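Local coordinates for protein antigen 43 (Escherichia coli, PDB 4KH3) that probably drives the clumping of bacterial cells and biofilm formation, as a self-associating autotransporter adhesin whose copies stick together in a Velcro-like way, at residues 64-75 against 83-94; 433-444 against 454-465. All coordinates share one frame; numbering follows the deposited sequence.

Contact 1 of 2, residues 64-75 against 83-94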
loop_
_atom_site.group_PDB
_atom_site.type_symbol
_atom_site.label_atom_id
_atom_site.label_comp_id
_atom_site.label_asym_id
_atom_site.label_seq_id
_atom_site.Cartn_x
_atom_site.Cartn_y
_atom_site.Cartn_z
ATOM N N THR A 64 0.457 -10.636 41.015
ATOM C CA THR A 64 -0.784 -11.364 40.895
ATOM C C THR A 64 -0.794 -12.113 39.567
ATOM O O THR A 64 -0.422 -11.560 38.532
ATOM C CB THR A 64 -1.964 -10.392 40.952
ATOM O OG1 THR A 64 -1.968 -9.736 42.227
ATOM C CG2 THR A 64 -3.273 -11.127 40.751
ATOM N N THR A 65 -1.188 -13.379 39.603
ATOM C CA THR A 65 -1.456 -14.117 38.380
ATOM C C THR A 65 -2.963 -14.265 38.254
ATOM O O THR A 65 -3.620 -14.753 39.169
ATOM C CB THR A 65 -0.805 -15.514 38.385
ATOM O OG1 THR A 65 0.618 -15.376 38.386
ATOM C CG2 THR A 65 -1.220 -16.307 37.141
ATOM N N VAL A 66 -3.512 -13.809 37.133
ATOM C CA VAL A 66 -4.946 -13.884 36.912
ATOM C C VAL A 66 -5.206 -14.905 35.823
ATOM O O VAL A 66 -4.742 -14.750 34.699
ATOM C CB VAL A 66 -5.563 -12.526 36.536
ATOM C CG1 VAL A 66 -7.089 -12.582 36.621
ATOM C CG2 VAL A 66 -5.057 -11.450 37.456
ATOM N N THR A 67 -5.939 -15.956 36.173
ATOM C CA THR A 67 -6.202 -17.063 35.258
ATOM C C THR A 67 -7.597 -16.932 34.633
ATOM O O THR A 67 -8.283 -15.925 34.833
ATOM C CB THR A 67 -6.055 -18.420 35.982
ATOM O OG1 THR A 67 -7.127 -18.595 36.917
ATOM C CG2 THR A 67 -4.732 -18.488 36.741
ATOM N N ALA A 68 -8.004 -17.964 33.899
ATOM C CA ALA A 68 -9.188 -17.952 33.037
ATOM C C ALA A 68 -10.475 -17.319 33.594
ATOM O O ALA A 68 -11.141 -16.518 32.909
ATOM C CB ALA A 68 -9.470 -19.363 32.531
ATOM N N ASN A 69 -10.844 -17.685 34.813
ATOM C CA ASN A 69 -12.042 -17.115 35.421
ATOM C C ASN A 69 -11.718 -16.008 36.420
ATOM O O ASN A 69 -12.579 -15.579 37.184
ATOM C CB ASN A 69 -12.851 -18.210 36.116
ATOM C CG ASN A 69 -13.556 -19.113 35.139
ATOM O OD1 ASN A 69 -14.111 -18.652 34.137
ATOM N ND2 ASN A 69 -13.532 -20.410 35.416
ATOM N N GLY A 70 -10.464 -15.563 36.418
ATOM C CA GLY A 70 -9.998 -14.627 37.411
ATOM C C GLY A 70 -10.350 -13.210 37.052
ATOM O O GLY A 70 -10.349 -12.846 35.879
ATOM N N ARG A 71 -10.663 -12.413 38.067
ATOM C CA ARG A 71 -10.791 -10.973 37.898
ATOM C C ARG A 71 -9.989 -10.244 38.980
ATOM O O ARG A 71 -10.146 -10.523 40.168
ATOM C CB ARG A 71 -12.263 -10.547 37.950
ATOM C CG ARG A 71 -12.551 -9.144 37.378
ATOM C CD ARG A 71 -14.037 -8.815 37.495
ATOM N NE ARG A 71 -14.314 -7.385 37.381
ATOM C CZ ARG A 71 -15.278 -6.756 38.048
ATOM N NH1 ARG A 71 -16.060 -7.429 38.884
ATOM N NH2 ARG A 71 -15.454 -5.449 37.884
ATOM N N GLN A 72 -9.118 -9.327 38.562
ATOM C CA GLN A 72 -8.490 -8.388 39.488
ATOM C C GLN A 72 -9.110 -7.008 39.288
ATOM O O GLN A 72 -9.162 -6.495 38.168
ATOM C CB GLN A 72 -6.974 -8.324 39.286
ATOM C CG GLN A 72 -6.237 -7.442 40.323
ATOM C CD GLN A 72 -4.778 -7.184 39.952
ATOM O OE1 GLN A 72 -4.479 -6.819 38.817
ATOM N NE2 GLN A 72 -3.866 -7.375 40.910
ATOM N N ILE A 73 -9.592 -6.408 40.370
ATOM C CA ILE A 73 -10.212 -5.096 40.269
ATOM C C ILE A 73 -9.348 -4.076 40.977
ATOM O O ILE A 73 -9.216 -4.089 42.201
ATOM C CB ILE A 73 -11.638 -5.059 40.849
ATOM C CG1 ILE A 73 -12.497 -6.185 40.264
ATOM C CG2 ILE A 73 -12.275 -3.704 40.587
ATOM C CD1 ILE A 73 -12.544 -7.443 41.123
ATOM N N VAL A 74 -8.736 -3.201 40.189
ATOM C CA VAL A 74 -7.849 -2.208 40.745
ATOM C C VAL A 74 -8.619 -0.924 40.808
ATOM O O VAL A 74 -8.901 -0.299 39.782
ATOM C CB VAL A 74 -6.591 -2.036 39.900
ATOM C CG1 VAL A 74 -5.707 -0.946 40.485
ATOM C CG2 VAL A 74 -5.846 -3.350 39.827
ATOM N N GLN A 75 -8.983 -0.543 42.022
ATOM C CA GLN A 75 -9.846 0.606 42.220
ATOM C C GLN A 75 -9.044 1.889 42.203
ATOM O O GLN A 75 -7.815 1.869 42.342
ATOM C CB GLN A 75 -10.611 0.451 43.533
ATOM C CG GLN A 75 -11.341 -0.877 43.604
ATOM C CD GLN A 75 -12.688 -0.791 44.294
ATOM O OE1 GLN A 75 -12.770 -0.794 45.526
ATOM N NE2 GLN A 75 -13.755 -0.720 43.498
ATOM N N THR A 83 1.588 -7.763 37.076
ATOM C CA THR A 83 0.437 -8.640 36.949
ATOM C C THR A 83 0.541 -9.449 35.673
ATOM O O THR A 83 0.780 -8.897 34.594
ATOM C CB THR A 83 -0.860 -7.843 36.928
ATOM O OG1 THR A 83 -0.788 -6.804 37.915
ATOM C CG2 THR A 83 -2.060 -8.753 37.206
ATOM N N VAL A 84 0.393 -10.763 35.812
ATOM C CA VAL A 84 0.263 -11.659 34.675
ATOM C C VAL A 84 -1.209 -12.064 34.510
ATOM O O VAL A 84 -1.832 -12.598 35.428
ATOM C CB VAL A 84 1.129 -12.915 34.855
ATOM C CG1 VAL A 84 0.857 -13.906 33.732
ATOM C CG2 VAL A 84 2.592 -12.527 34.879
ATOM N N ILE A 85 -1.758 -11.791 33.338
ATOM C CA ILE A 85 -3.150 -12.068 33.058
ATOM C C ILE A 85 -3.235 -12.949 31.828
ATOM O O ILE A 85 -2.888 -12.520 30.730
ATOM C CB ILE A 85 -3.929 -10.771 32.788
ATOM C CG1 ILE A 85 -3.649 -9.743 33.893
ATOM C CG2 ILE A 85 -5.421 -11.084 32.611
ATOM C CD1 ILE A 85 -4.258 -8.379 33.660
ATOM N N ARG A 86 -3.686 -14.183 32.012
ATOM C CA ARG A 86 -3.740 -15.137 30.911
ATOM C C ARG A 86 -5.096 -15.815 30.753
ATOM O O ARG A 86 -5.988 -15.682 31.602
ATOM C CB ARG A 86 -2.649 -16.191 31.057
ATOM C CG ARG A 86 -2.618 -16.921 32.393
ATOM C CD ARG A 86 -1.517 -18.001 32.376
ATOM N NE ARG A 86 -1.108 -18.498 33.697
ATOM C CZ ARG A 86 -1.774 -19.413 34.410
ATOM N NH1 ARG A 86 -2.918 -19.933 33.958
ATOM N NH2 ARG A 86 -1.305 -19.805 35.593
ATOM N N ASP A 87 -5.240 -16.495 29.624
ATOM C CA ASP A 87 -6.342 -17.419 29.365
ATOM C C ASP A 87 -7.726 -16.807 29.520
ATOM O O ASP A 87 -8.677 -17.491 29.911
ATOM C CB ASP A 87 -6.188 -18.677 30.214
ATOM C CG ASP A 87 -4.878 -19.392 29.947
ATOM O OD1 ASP A 87 -4.360 -19.277 28.816
ATOM O OD2 ASP A 87 -4.356 -20.056 30.866
ATOM N N GLY A 88 -7.837 -15.522 29.192
ATOM C CA GLY A 88 -9.123 -14.852 29.205
ATOM C C GLY A 88 -9.462 -14.231 30.543
ATOM O O GLY A 88 -10.528 -13.634 30.688
ATOM N N GLY A 89 -8.559 -14.358 31.520
ATOM C CA GLY A 89 -8.682 -13.611 32.758
ATOM C C GLY A 89 -8.688 -12.116 32.473
ATOM O O GLY A 89 -8.407 -11.685 31.347
ATOM N N GLY A 90 -9.007 -11.309 33.480
ATOM C CA GLY A 90 -9.120 -9.887 33.255
ATOM C C GLY A 90 -8.740 -9.041 34.451
ATOM O O GLY A 90 -8.875 -9.470 35.597
ATOM N N GLN A 91 -8.260 -7.830 34.181
ATOM C CA GLN A 91 -8.096 -6.830 35.225
ATOM C C GLN A 91 -8.916 -5.598 34.868
ATOM O O GLN A 91 -8.802 -5.076 33.748
ATOM C CB GLN A 91 -6.622 -6.462 35.405
ATOM C CG GLN A 91 -6.366 -5.221 36.247
ATOM C CD GLN A 91 -5.005 -4.603 35.951
ATOM O OE1 GLN A 91 -4.865 -3.801 35.025
ATOM N NE2 GLN A 91 -3.992 -4.987 36.725
ATOM N N SER A 92 -9.759 -5.162 35.807
ATOM C CA SER A 92 -10.569 -3.953 35.646
ATOM C C SER A 92 -9.854 -2.797 36.319
ATOM O O SER A 92 -9.682 -2.788 37.547
ATOM C CB SER A 92 -11.960 -4.122 36.276
ATOM O OG SER A 92 -12.732 -5.083 35.577
ATOM N N LEU A 93 -9.455 -1.812 35.527
ATOM C CA LEU A 93 -8.493 -0.830 36.010
ATOM C C LEU A 93 -9.092 0.556 36.174
ATOM O O LEU A 93 -9.404 1.249 35.187
ATOM C CB LEU A 93 -7.273 -0.802 35.083
ATOM C CG LEU A 93 -6.106 0.108 35.458
ATOM C CD1 LEU A 93 -5.492 -0.280 36.799
ATOM C CD2 LEU A 93 -5.055 0.076 34.340
ATOM N N ASN A 94 -9.274 0.952 37.433
ATOM C CA ASN A 94 -9.668 2.321 37.746
ATOM C C ASN A 94 -8.522 3.041 38.436
ATOM O O ASN A 94 -8.540 4.258 38.578
ATOM C CB ASN A 94 -10.941 2.356 38.587
ATOM C CG ASN A 94 -12.099 1.650 37.911
ATOM O OD1 ASN A 94 -12.759 2.221 37.048
ATOM N ND2 ASN A 94 -12.348 0.396 38.292
HETATM O O HOH W 1 -0.468 -7.565 40.503
HETATM O O HOH W 2 -5.774 -20.259 33.150
HETATM O O HOH W 3 -12.553 -16.100 30.936
#
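Q72 and Q91 lie side by side inside a parallel beta-helix and join their amides by a hydrogen bond. Their strands, 71-74 and 90-93, run the same way with axes 4.6 Å apart. Q72 can be followed outward from its CB. CG stands anti to the backbone N (chi1 -175°), and the extended chain carries the amide inward. Q72 CD comes within 4.2 Å of the methyl T83 CG2. Q72 OE1 lies nearer to that methyl and accepts from Q91 NE2 at 2.8 Å. The N-H points straight at OE1, which lies in the amide plane of Q91. The two amide planes are only 24° apart. Q72 NE2 gives one proton to Q53 OE1, and a weak bond to a water that T83 OG1 also holds. Q91 OE1 in turn accepts from Q108.

On the same face V74 CB packs against L93 CD1 at 3.7 Å. On the opposite face R71 NE makes a weak bond to S92 OG, at the guanidinium edge, and I73 CG1 covers one face of that group. S92 OG also hydrogen-bonds a malonate ion, probably from the crystallisation liquor. At the turns R86 lays a guanidinium face on T67 CG2. R86 NH1 also forms a long salt bridge, with a weak hydrogen bond, to D87 OD2.

Backbone bonds fix the register, among them V66 N to V84 O, R86 N to V66 O, Q72 N to G90 O and S92 N to Q72 O. The amide row adds to them. Its buried polar atoms are met by neighbouring coils and a water, beside apolar V66, I85, V74 and L93.

Contact 2 of 2, residues 433-444 against 454-465; sequences LQGGSLTGNGSV and VSNTTLTQKAVN
L433 O accepts from S455 N, and G435 N returns a bond to S455 O at 3.0 Å. The two coils pair in parallel here, then turn a corner together. At the corner T457 OG1 lies 3.2 Å from G435 O and equally close to S455 O. Its single proton cannot serve both, and which oxygen receives it is not settled. T457 N is taken by S476 OG of the next coil. Past the corner T458 N binds G436 O. L438 then uses both backbone groups: its N gives to T458 O and its O accepts from T460 N, each at 2.8 Å.

The second corner is filled by Q461. Its chain bends at chi2 (-71°), which brings the amide against the G442 backbone, with Q461 CB 3.3 Å from G442 O. Q461 NE2 gives a bond to its own neighbour T460 O at 2.7 Å. Q461 OE1 accepts from N420, on the coil before 433-444, so the amide reaches across the intervening coil. Both ends of this buried amide are therefore satisfied. K462 N binds G442 O, so the pairing resumes beyond the bend. V444 N then gives to A463 O, and V444 O accepts from N465 N at 2.6 Å.

Apolar side chains fill the inside. L438 CD2 meets L459 CD1 at 3.7 Å, the two leucines side by side and pointing the same way. V444 CB rests 4.1 Å from V464 CG1. Three runs of parallel pairing around two corners, with like residues stacked inside, mark this as two successive coils of a right-handed parallel beta-helix, the fold of the pectate-lyase-like clan.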
loop_
_atom_site.group_PDB
_atom_site.type_symbol
_atom_site.label_atom_id
_atom_site.label_comp_id
_atom_site.label_asym_id
_atom_site.label_seq_id
_atom_site.Cartn_x
_atom_site.Cartn_y
_atom_site.Cartn_z
ATOM N N LEU A 433 4.621 -9.985 -31.974
ATOM C CA LEU A 433 3.422 -9.397 -32.544
ATOM C C LEU A 433 2.389 -10.490 -32.495
ATOM O O LEU A 433 2.613 -11.575 -33.023
ATOM C CB LEU A 433 3.659 -8.966 -33.985
ATOM C CG LEU A 433 2.435 -8.730 -34.868
ATOM C CD1 LEU A 433 1.615 -7.573 -34.367
ATOM C CD2 LEU A 433 2.876 -8.474 -36.296
ATOM N N GLN A 434 1.268 -10.228 -31.838
ATOM C CA GLN A 434 0.300 -11.289 -31.613
ATOM C C GLN A 434 -1.141 -10.817 -31.712
ATOM O O GLN A 434 -1.460 -9.673 -31.378
ATOM C CB GLN A 434 0.524 -11.925 -30.246
ATOM C CG GLN A 434 0.323 -10.963 -29.093
ATOM C CD GLN A 434 0.382 -11.641 -27.745
ATOM O OE1 GLN A 434 0.283 -12.865 -27.648
ATOM N NE2 GLN A 434 0.551 -10.847 -26.694
ATOM N N GLY A 435 -2.002 -11.720 -32.170
ATOM C CA GLY A 435 -3.430 -11.485 -32.198
ATOM C C GLY A 435 -3.890 -10.633 -33.363
ATOM O O GLY A 435 -3.083 -10.066 -34.113
ATOM N N GLY A 436 -5.208 -10.564 -33.513
ATOM C CA GLY A 436 -5.848 -9.650 -34.437
ATOM C C GLY A 436 -5.356 -9.704 -35.863
ATOM O O GLY A 436 -5.138 -10.775 -36.431
ATOM N N SER A 437 -5.170 -8.521 -36.434
ATOM C CA SER A 437 -4.858 -8.394 -37.840
ATOM C C SER A 437 -4.061 -7.127 -38.080
ATOM O O SER A 437 -4.336 -6.087 -37.483
ATOM C CB SER A 437 -6.154 -8.367 -38.650
ATOM O OG SER A 437 -5.949 -7.782 -39.919
ATOM N N LEU A 438 -3.063 -7.225 -38.947
ATOM C CA LEU A 438 -2.301 -6.070 -39.379
ATOM C C LEU A 438 -2.248 -6.103 -40.896
ATOM O O LEU A 438 -1.733 -7.055 -41.475
ATOM C CB LEU A 438 -0.889 -6.128 -38.803
ATOM C CG LEU A 438 0.062 -4.964 -39.089
ATOM C CD1 LEU A 438 -0.469 -3.648 -38.540
ATOM C CD2 LEU A 438 1.434 -5.257 -38.512
ATOM N N THR A 439 -2.793 -5.080 -41.545
ATOM C CA THR A 439 -2.795 -5.035 -43.006
ATOM C C THR A 439 -2.188 -3.745 -43.516
ATOM O O THR A 439 -1.808 -2.877 -42.728
ATOM C CB THR A 439 -4.207 -5.147 -43.571
ATOM O OG1 THR A 439 -4.999 -4.066 -43.063
ATOM C CG2 THR A 439 -4.834 -6.465 -43.157
ATOM N N GLY A 440 -2.089 -3.630 -44.839
ATOM C CA GLY A 440 -1.573 -2.429 -45.470
ATOM C C GLY A 440 -0.497 -2.679 -46.507
ATOM O O GLY A 440 -0.208 -3.816 -46.858
ATOM N N ASN A 441 0.100 -1.601 -46.999
ATOM C CA ASN A 441 1.160 -1.695 -47.986
ATOM C C ASN A 441 2.495 -1.419 -47.334
ATOM O O ASN A 441 3.485 -1.120 -48.008
ATOM C CB ASN A 441 0.925 -0.694 -49.122
ATOM C CG ASN A 441 -0.523 -0.667 -49.577
ATOM O OD1 ASN A 441 -1.220 0.331 -49.388
ATOM N ND2 ASN A 441 -0.990 -1.773 -50.164
ATOM N N GLY A 442 2.513 -1.508 -46.010
ATOM C CA GLY A 442 3.734 -1.294 -45.262
ATOM C C GLY A 442 4.669 -2.484 -45.321
ATOM O O GLY A 442 4.318 -3.557 -45.825
ATOM N N SER A 443 5.871 -2.295 -44.799
ATOM C CA SER A 443 6.829 -3.385 -44.742
ATOM C C SER A 443 7.359 -3.588 -43.323
ATOM O O SER A 443 7.418 -2.644 -42.527
ATOM C CB SER A 443 7.980 -3.140 -45.724
ATOM O OG SER A 443 8.727 -1.993 -45.361
ATOM N N VAL A 444 7.728 -4.830 -43.012
ATOM C CA VAL A 444 8.387 -5.156 -41.752
ATOM C C VAL A 444 9.889 -5.348 -41.984
ATOM O O VAL A 444 10.288 -6.008 -42.948
ATOM C CB VAL A 444 7.815 -6.436 -41.137
ATOM C CG1 VAL A 444 8.320 -6.600 -39.710
ATOM C CG2 VAL A 444 6.286 -6.427 -41.184
ATOM N N VAL A 454 5.708 -13.855 -34.765
ATOM C CA VAL A 454 4.363 -13.437 -35.108
ATOM C C VAL A 454 3.431 -14.578 -34.720
ATOM O O VAL A 454 3.569 -15.690 -35.221
ATOM C CB VAL A 454 4.241 -13.150 -36.609
ATOM C CG1 VAL A 454 2.817 -12.768 -36.965
ATOM C CG2 VAL A 454 5.212 -12.056 -37.011
ATOM N N SER A 455 2.496 -14.316 -33.813
ATOM C CA SER A 455 1.638 -15.381 -33.302
ATOM C C SER A 455 0.146 -15.072 -33.400
ATOM O O SER A 455 -0.331 -14.086 -32.836
ATOM C CB SER A 455 2.004 -15.714 -31.853
ATOM O OG SER A 455 1.076 -16.626 -31.289
ATOM N N ASN A 456 -0.578 -15.929 -34.115
ATOM C CA ASN A 456 -2.029 -15.829 -34.217
ATOM C C ASN A 456 -2.478 -14.460 -34.737
ATOM O O ASN A 456 -3.348 -13.811 -34.174
ATOM C CB ASN A 456 -2.686 -16.166 -32.875
ATOM C CG ASN A 456 -4.205 -16.298 -32.979
ATOM O OD1 ASN A 456 -4.750 -16.566 -34.055
ATOM N ND2 ASN A 456 -4.893 -16.099 -31.858
ATOM N N THR A 457 -1.860 -14.039 -35.829
ATOM C CA THR A 457 -2.146 -12.761 -36.451
ATOM C C THR A 457 -2.460 -12.972 -37.929
ATOM O O THR A 457 -1.934 -13.880 -38.560
ATOM C CB THR A 457 -0.921 -11.832 -36.342
ATOM O OG1 THR A 457 -0.524 -11.731 -34.969
ATOM C CG2 THR A 457 -1.234 -10.449 -36.878
ATOM N N THR A 458 -3.335 -12.149 -38.481
ATOM C CA THR A 458 -3.417 -12.063 -39.919
ATOM C C THR A 458 -2.513 -10.912 -40.322
ATOM O O THR A 458 -2.821 -9.756 -40.067
ATOM C CB THR A 458 -4.853 -11.841 -40.402
ATOM O OG1 THR A 458 -5.628 -13.015 -40.119
ATOM C CG2 THR A 458 -4.870 -11.588 -41.898
ATOM N N LEU A 459 -1.379 -11.241 -40.929
ATOM C CA LEU A 459 -0.400 -10.236 -41.318
ATOM C C LEU A 459 -0.310 -10.064 -42.836
ATOM O O LEU A 459 0.166 -10.946 -43.548
ATOM C CB LEU A 459 0.970 -10.589 -40.748
ATOM C CG LEU A 459 2.067 -9.616 -41.152
ATOM C CD1 LEU A 459 1.759 -8.240 -40.606
ATOM C CD2 LEU A 459 3.402 -10.103 -40.642
ATOM N N THR A 460 -0.778 -8.922 -43.326
ATOM C CA THR A 460 -0.695 -8.614 -44.740
ATOM C C THR A 460 0.126 -7.356 -44.943
ATOM O O THR A 460 -0.285 -6.260 -44.572
ATOM C CB THR A 460 -2.069 -8.400 -45.344
ATOM O OG1 THR A 460 -2.895 -9.534 -45.057
ATOM C CG2 THR A 460 -1.944 -8.222 -46.850
ATOM N N GLN A 461 1.300 -7.527 -45.526
ATOM C CA GLN A 461 2.225 -6.427 -45.724
ATOM C C GLN A 461 2.833 -6.589 -47.096
ATOM O O GLN A 461 2.730 -7.658 -47.702
ATOM C CB GLN A 461 3.326 -6.450 -44.664
ATOM C CG GLN A 461 2.844 -6.152 -43.247
ATOM C CD GLN A 461 2.444 -4.696 -43.056
ATOM O OE1 GLN A 461 3.263 -3.864 -42.653
ATOM N NE2 GLN A 461 1.182 -4.380 -43.354
ATOM N N LYS A 462 3.461 -5.532 -47.589
ATOM C CA LYS A 462 4.032 -5.566 -48.919
ATOM C C LYS A 462 5.239 -6.487 -48.926
ATOM O O LYS A 462 5.413 -7.297 -49.831
ATOM C CB LYS A 462 4.450 -4.172 -49.358
ATOM C CG LYS A 462 4.961 -4.116 -50.791
ATOM C CD LYS A 462 5.935 -2.956 -50.989
ATOM C CE LYS A 462 6.211 -2.686 -52.467
ATOM N NZ LYS A 462 4.989 -2.220 -53.188
ATOM N N ALA A 463 6.067 -6.362 -47.899
ATOM C CA ALA A 463 7.301 -7.123 -47.829
ATOM C C ALA A 463 7.757 -7.240 -46.390
ATOM O O ALA A 463 7.551 -6.332 -45.591
ATOM C CB ALA A 463 8.390 -6.451 -48.666
ATOM N N VAL A 464 8.379 -8.365 -46.065
ATOM C CA VAL A 464 9.080 -8.492 -44.804
ATOM C C VAL A 464 10.562 -8.598 -45.117
ATOM O O VAL A 464 11.000 -9.575 -45.702
ATOM C CB VAL A 464 8.629 -9.737 -44.044
ATOM C CG1 VAL A 464 9.413 -9.881 -42.738
ATOM C CG2 VAL A 464 7.137 -9.668 -43.775
ATOM N N ASN A 465 11.333 -7.580 -44.759
ATOM C CA ASN A 465 12.766 -7.631 -44.987
ATOM C C ASN A 465 13.471 -8.344 -43.845
ATOM O O ASN A 465 13.792 -7.736 -42.821
ATOM C CB ASN A 465 13.347 -6.228 -45.180
ATOM C CG ASN A 465 12.790 -5.529 -46.404
ATOM O OD1 ASN A 465 13.052 -5.931 -47.541
ATOM N ND2 ASN A 465 12.025 -4.469 -46.180
#

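How the contacts relate
From the N terminus the chain first reaches contact 1. Residues 83-94 come back alongside 64-75 after only seven intervening residues, which closes one coil near the N-terminal end. Many further coils follow. Contact 2 then closes another, with nine residues between 433-444 and 454-465. The two loops lie in series: neither nests in the other and they do not cross. The centres of contact 1 and contact 2 are about 77 Å apart, on opposite sides of the chain's centre. The nearest atoms of contact 1 and contact 2 are about 56 Å apart, so they do not touch. Each ties neighbouring coils of the same long solenoid, one toward each end of it.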